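Local structure of alcohol dehydrogenase, zinc-containing (Thermotoga maritima, 1VJ0) at residues 158-163 / 327-332; 231-236 / 244-249. The protein probably works as a zinc-dependent oxidoreductase of the alcohol dehydrogenase family. All coordinates share one frame; numbering follows the deposited sequence.

Overall arrangement
Two contacts of different span illustrate how a medium-chain dehydrogenase is held together. From the N terminus, the chain builds most of the GroES-like zinc domain, where strand 161-164 and the loop leading into it supply one side of interaction 1. It then enters the parallel Rossmann-type sheet. Interaction 2 closes a short loop, with seven residues between 231-236 and 244-249. The remaining strands of that sheet follow before residues 327-332 return to 158-163, closing a loop of 163 residues. Interaction 2 thus nests within interaction 1, their centres about 33 Å apart. The long closure brings helix 329-340 against the zinc domain; the short one packs helix 230-238 against strand 243-246, an outermost strand of the parallel sheet within this chain.

Interaction 1 of 2, residues 158-163 / 327-332; sequences ETDVLK and SDTSHF
Thr329 and Phe332, one turn apart on helix 329-340, meet Asp160 and Leu162 and show how a helix start can be fixed at a buried interface. Asp328 is the N-cap residue. Its OD1 accepts from the backbone N of His331 at 3.2 Å, nearly along the C-O bond direction, while the hydroxyl of Ser330 reaches the syn lone pair of the same oxygen. Its other carboxylate oxygen forms a salt bridge with Lys122 of a second subunit.

Thr329 follows in the first turn, and its side chain lies roughly perpendicular to that of Asp160. Thr329 OG1 donates to Asp160 OD2 across a very short 2.5 Å, a length of doubtful precision. A chi1 of -66° sets OG1 beside the backbone N and CG2 anti to it; the methyl lies 3.9 Å from Asp160 CB. Asn107 also bonds OG1, and Lys119 of the overlying second subunit pairs with Asp160 OD1, so both carboxylate oxygens are engaged. The contact sets the start of helix 329-340, which follows strand 320-323 of the parallel Rossmann-type sheet, against the mixed sheet of the GroES-like part.

At His331 the cap is reciprocated: ND1 accepts from Asp328 N at 3.0 Å, with the donor tilted 18° out of the imidazole plane. The two residues therefore form a capping box, a classic way of satisfying N-H groups in the first turn.

Phe332 completes the turn with CG anti to its own backbone N (chi1 164°), which sets CE2 and CZ against Asp160 and Leu162. Leu162 CB approaches this ring obliquely, 4.0 Å from CZ, and Asp160 O lies 4.1 Å from CE2.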
loop_
_atom_site.group_PDB
_atom_site.type_symbol
_atom_site.label_atom_id
_atom_site.label_comp_id
_atom_site.label_asym_id
_atom_site.label_seq_id
_atom_site.Cartn_x
_atom_site.Cartn_y
_atom_site.Cartn_z
ATOM N N GLU A 158 -24.699 13.656 13.297
ATOM C CA GLU A 158 -23.374 13.155 12.948
ATOM C C GLU A 158 -23.393 11.708 12.453
ATOM O O GLU A 158 -22.376 11.210 11.982
ATOM C CB GLU A 158 -22.453 13.241 14.164
ATOM C CG GLU A 158 -22.173 14.656 14.589
ATOM C CD GLU A 158 -23.187 15.211 15.552
ATOM O OE1 GLU A 158 -24.123 14.501 15.935
ATOM O OE2 GLU A 158 -23.034 16.386 15.919
ATOM N N THR A 159 -24.510 11.008 12.626
ATOM C CA THR A 159 -24.615 9.658 12.136
ATOM C C THR A 159 -24.398 9.541 10.596
ATOM O O THR A 159 -25.021 10.261 9.769
ATOM C CB THR A 159 -26.030 9.100 12.415
ATOM O OG1 THR A 159 -26.383 9.269 13.793
ATOM C CG2 THR A 159 -26.086 7.602 12.125
ATOM N N ASP A 160 -23.584 8.560 10.231
ATOM C CA ASP A 160 -23.455 8.177 8.823
ATOM C C ASP A 160 -24.590 7.258 8.407
ATOM O O ASP A 160 -24.796 6.168 8.942
ATOM C CB ASP A 160 -22.089 7.559 8.561
ATOM C CG ASP A 160 -20.946 8.523 8.930
ATOM O OD1 ASP A 160 -21.011 9.728 8.614
ATOM O OD2 ASP A 160 -19.984 8.166 9.598
ATOM N N VAL A 161 -25.328 7.733 7.402
ATOM C CA VAL A 161 -26.523 7.078 6.937
ATOM C C VAL A 161 -26.368 6.740 5.461
ATOM O O VAL A 161 -25.720 7.468 4.671
ATOM C CB VAL A 161 -27.739 8.020 7.145
ATOM C CG1 VAL A 161 -29.013 7.362 6.672
ATOM C CG2 VAL A 161 -27.849 8.435 8.636
ATOM N N LEU A 162 -27.031 5.654 5.073
ATOM C CA LEU A 162 -27.172 5.276 3.680
ATOM C C LEU A 162 -28.655 4.910 3.421
ATOM O O LEU A 162 -29.190 4.073 4.114
ATOM C CB LEU A 162 -26.310 4.052 3.447
ATOM C CG LEU A 162 -25.720 3.712 2.097
ATOM C CD1 LEU A 162 -24.968 4.908 1.504
ATOM C CD2 LEU A 162 -24.771 2.492 2.206
ATOM N N LYS A 163 -29.270 5.586 2.447
ATOM C CA LYS A 163 -30.570 5.272 1.905
ATOM C C LYS A 163 -30.494 3.955 1.162
ATOM O O LYS A 163 -29.542 3.721 0.403
ATOM C CB LYS A 163 -30.998 6.287 0.849
ATOM C CG LYS A 163 -31.841 7.380 1.313
ATOM C CD LYS A 163 -32.095 8.399 0.190
ATOM C CE LYS A 163 -33.241 7.958 -0.693
ATOM N NZ LYS A 163 -33.432 9.005 -1.782
ATOM N N SER A 327 -15.223 -1.347 13.087
ATOM C CA SER A 327 -15.225 -0.935 11.700
ATOM C C SER A 327 -15.588 0.512 11.678
ATOM O O SER A 327 -16.052 1.062 12.683
ATOM C CB SER A 327 -16.270 -1.727 10.936
ATOM O OG SER A 327 -17.507 -1.646 11.599
ATOM N N ASP A 328 -15.386 1.134 10.526
ATOM C CA ASP A 328 -15.743 2.512 10.328
ATOM C C ASP A 328 -16.698 2.671 9.149
ATOM O O ASP A 328 -17.181 1.698 8.591
ATOM C CB ASP A 328 -14.476 3.389 10.218
ATOM C CG ASP A 328 -13.664 3.118 8.992
ATOM O OD1 ASP A 328 -14.183 2.676 7.935
ATOM O OD2 ASP A 328 -12.460 3.374 8.991
ATOM N N THR A 329 -17.000 3.919 8.796
ATOM C CA THR A 329 -17.936 4.191 7.729
ATOM C C THR A 329 -17.482 3.708 6.353
ATOM O O THR A 329 -18.312 3.342 5.588
ATOM C CB THR A 329 -18.234 5.678 7.695
ATOM O OG1 THR A 329 -18.933 6.026 8.901
ATOM C CG2 THR A 329 -19.160 6.042 6.545
ATOM N N SER A 330 -16.180 3.681 6.062
ATOM C CA SER A 330 -15.722 3.103 4.815
ATOM C C SER A 330 -16.029 1.601 4.778
ATOM O O SER A 330 -16.473 1.068 3.763
ATOM C CB SER A 330 -14.226 3.385 4.543
ATOM O OG SER A 330 -13.368 2.588 5.398
ATOM N N HIS A 331 -15.844 0.904 5.886
ATOM C CA HIS A 331 -16.152 -0.499 5.914
ATOM C C HIS A 331 -17.653 -0.745 5.793
ATOM O O HIS A 331 -18.086 -1.714 5.132
ATOM C CB HIS A 331 -15.640 -1.145 7.203
ATOM C CG HIS A 331 -14.188 -0.949 7.447
ATOM N ND1 HIS A 331 -13.701 -0.440 8.636
ATOM C CD2 HIS A 331 -13.105 -1.144 6.647
ATOM C CE1 HIS A 331 -12.374 -0.377 8.576
ATOM N NE2 HIS A 331 -11.985 -0.790 7.378
ATOM N N PHE A 332 -18.424 0.106 6.466
ATOM C CA PHE A 332 -19.905 0.117 6.412
ATOM C C PHE A 332 -20.453 0.125 4.954
ATOM O O PHE A 332 -21.218 -0.738 4.520
ATOM C CB PHE A 332 -20.401 1.313 7.280
ATOM C CG PHE A 332 -21.841 1.708 7.056
ATOM C CD1 PHE A 332 -22.881 0.863 7.377
ATOM C CD2 PHE A 332 -22.137 2.917 6.515
ATOM C CE1 PHE A 332 -24.221 1.277 7.161
ATOM C CE2 PHE A 332 -23.463 3.317 6.282
ATOM C CZ PHE A 332 -24.481 2.490 6.606
#

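Interaction 2 of 2, residues 231-236 / 244-249; sequences NRLKLA and TLNRRE
Leu233 meets both Thr244 and Asn246, a compact example of how a connecting helix packs on the strand that follows it. The contact is almost wholly apolar. The side chains of Leu233 and Thr244 run alongside one another in opposing senses, with Leu233 CD2 3.8 Å from Thr244 CB. The other leucine branch, Leu233 CD1, reaches farther along the strand to Asn246 CA at 3.7 Å. Thr244 CG2 in turn lies 3.5 Å from the carbonyl oxygen Leu233 O, and Ala236 CB adds a looser touch to the same methyl at 4.3 Å. An alanine here in place of Leu233, lacking both methyl branches, would probably open a gap between helix and strand and leave Asn246 CA without its apolar neighbour on the helix.

No hydrogen bond runs directly between the two segments, but Thr244 OG1 bonds the carboxylate of Glu237, the next residue on helix 230-238, and so ties the strand to that helix. OG1 stands between its backbone N and carbonyl carbon (chi1 62°), a rotation that places it 3.8 Å from Leu233 CB. Asn246 OD1 accepts from Arg248 N at 2.9 Å, the donor lying in the carbonyl plane, and this Asx turn shapes the chain as it leaves the strand.

In the fold, the helix and strand segments run antiparallel, at 172° with their axes 8.9 Å apart, as expected within a beta-alpha-beta unit. Leu233 also touches Val225 and Ala227 of strand 222-227, Ala236 meets Leu209 of helix 206-217, and Leu245, its CB directed away from helix 230-238, packs on helix 252-262.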
loop_
_atom_site.group_PDB
_atom_site.type_symbol
_atom_site.label_atom_id
_atom_site.label_comp_id
_atom_site.label_asym_id
_atom_site.label_seq_id
_atom_site.Cartn_x
_atom_site.Cartn_y
_atom_site.Cartn_z
ATOM N N ASN A 231 -23.857 -28.337 11.532
ATOM C CA ASN A 231 -24.889 -27.474 10.951
ATOM C C ASN A 231 -24.291 -26.192 10.390
ATOM O O ASN A 231 -24.637 -25.739 9.297
ATOM C CB ASN A 231 -25.929 -27.081 12.008
ATOM C CG ASN A 231 -26.863 -28.189 12.356
ATOM O OD1 ASN A 231 -27.646 -28.048 13.306
ATOM N ND2 ASN A 231 -26.846 -29.307 11.590
ATOM N N ARG A 232 -23.371 -25.599 11.109
ATOM C CA ARG A 232 -22.822 -24.360 10.660
ATOM C C ARG A 232 -21.830 -24.532 9.559
ATOM O O ARG A 232 -21.641 -23.628 8.742
ATOM C CB ARG A 232 -22.156 -23.640 11.806
ATOM C CG ARG A 232 -23.128 -23.254 12.906
ATOM C CD ARG A 232 -22.437 -22.541 13.994
ATOM N NE ARG A 232 -23.396 -22.026 14.961
ATOM C CZ ARG A 232 -23.138 -21.024 15.763
ATOM N NH1 ARG A 232 -21.958 -20.423 15.680
ATOM N NH2 ARG A 232 -24.056 -20.614 16.640
ATOM N N LEU A 233 -21.189 -25.702 9.541
ATOM C CA LEU A 233 -20.236 -26.025 8.483
ATOM C C LEU A 233 -20.988 -26.301 7.198
ATOM O O LEU A 233 -20.555 -25.889 6.166
ATOM C CB LEU A 233 -19.303 -27.179 8.877
ATOM C CG LEU A 233 -18.280 -26.771 9.950
ATOM C CD1 LEU A 233 -17.444 -27.997 10.445
ATOM C CD2 LEU A 233 -17.374 -25.639 9.524
ATOM N N LYS A 234 -22.131 -26.956 7.293
ATOM C CA LYS A 234 -23.017 -27.146 6.142
ATOM C C LYS A 234 -23.463 -25.782 5.596
ATOM O O LYS A 234 -23.384 -25.534 4.419
ATOM C CB LYS A 234 -24.207 -27.998 6.549
ATOM C CG LYS A 234 -25.038 -28.438 5.421
ATOM C CD LYS A 234 -26.044 -29.520 5.859
ATOM N N LEU A 235 -23.820 -24.860 6.482
ATOM C CA LEU A 235 -24.200 -23.531 6.057
ATOM C C LEU A 235 -23.030 -22.843 5.353
ATOM O O LEU A 235 -23.222 -22.270 4.307
ATOM C CB LEU A 235 -24.674 -22.706 7.246
ATOM C CG LEU A 235 -25.151 -21.299 6.977
ATOM C CD1 LEU A 235 -26.259 -21.296 5.937
ATOM C CD2 LEU A 235 -25.681 -20.739 8.280
ATOM N N ALA A 236 -21.814 -22.960 5.885
ATOM C CA ALA A 236 -20.653 -22.343 5.274
ATOM C C ALA A 236 -20.460 -22.847 3.858
ATOM O O ALA A 236 -20.199 -22.046 2.978
ATOM C CB ALA A 236 -19.399 -22.600 6.081
ATOM N N THR A 244 -14.842 -27.555 4.304
ATOM C CA THR A 244 -14.987 -27.376 5.777
ATOM C C THR A 244 -14.254 -28.475 6.506
ATOM O O THR A 244 -14.114 -29.569 6.004
ATOM C CB THR A 244 -16.459 -27.271 6.259
ATOM O OG1 THR A 244 -17.215 -28.453 5.980
ATOM C CG2 THR A 244 -17.176 -26.196 5.493
ATOM N N LEU A 245 -13.716 -28.141 7.666
ATOM C CA LEU A 245 -13.084 -29.112 8.525
ATOM C C LEU A 245 -13.619 -28.971 9.939
ATOM O O LEU A 245 -13.507 -27.895 10.573
ATOM C CB LEU A 245 -11.595 -28.865 8.526
ATOM C CG LEU A 245 -10.890 -28.966 7.163
ATOM C CD1 LEU A 245 -9.600 -28.188 7.158
ATOM C CD2 LEU A 245 -10.638 -30.416 6.808
ATOM N N ASN A 246 -14.214 -30.054 10.423
ATOM C CA ASN A 246 -14.722 -30.121 11.762
ATOM C C ASN A 246 -13.619 -30.418 12.786
ATOM O O ASN A 246 -13.093 -31.550 12.859
ATOM C CB ASN A 246 -15.786 -31.200 11.824
ATOM C CG ASN A 246 -16.547 -31.177 13.097
ATOM O OD1 ASN A 246 -15.961 -30.947 14.154
ATOM N ND2 ASN A 246 -17.856 -31.526 13.036
ATOM N N ARG A 247 -13.274 -29.415 13.590
ATOM C CA ARG A 247 -12.161 -29.564 14.537
ATOM C C ARG A 247 -12.441 -30.502 15.689
ATOM O O ARG A 247 -11.522 -31.019 16.293
ATOM C CB ARG A 247 -11.638 -28.181 14.976
ATOM C CG ARG A 247 -12.568 -27.470 15.847
ATOM C CD ARG A 247 -11.948 -26.252 16.562
ATOM N NE ARG A 247 -12.972 -25.868 17.519
ATOM C CZ ARG A 247 -13.095 -26.392 18.720
ATOM N NH1 ARG A 247 -12.205 -27.276 19.189
ATOM N NH2 ARG A 247 -14.108 -26.001 19.487
ATOM N N ARG A 248 -13.706 -30.832 15.943
ATOM C CA ARG A 248 -14.007 -31.857 16.908
ATOM C C ARG A 248 -13.829 -33.265 16.320
ATOM O O ARG A 248 -13.806 -34.241 17.081
ATOM C CB ARG A 248 -15.425 -31.699 17.484
ATOM C CG ARG A 248 -15.628 -30.344 18.147
ATOM C CD ARG A 248 -16.990 -30.174 18.897
ATOM N N GLU A 249 -13.681 -33.404 14.992
ATOM C CA GLU A 249 -13.700 -34.750 14.393
ATOM C C GLU A 249 -12.446 -35.093 13.587
ATOM O O GLU A 249 -12.407 -36.133 12.925
ATOM C CB GLU A 249 -14.916 -34.933 13.483
ATOM C CG GLU A 249 -16.240 -34.606 14.122
ATOM C CD GLU A 249 -16.607 -35.558 15.203
ATOM O OE1 GLU A 249 -16.268 -36.761 15.092
ATOM O OE2 GLU A 249 -17.258 -35.103 16.177
#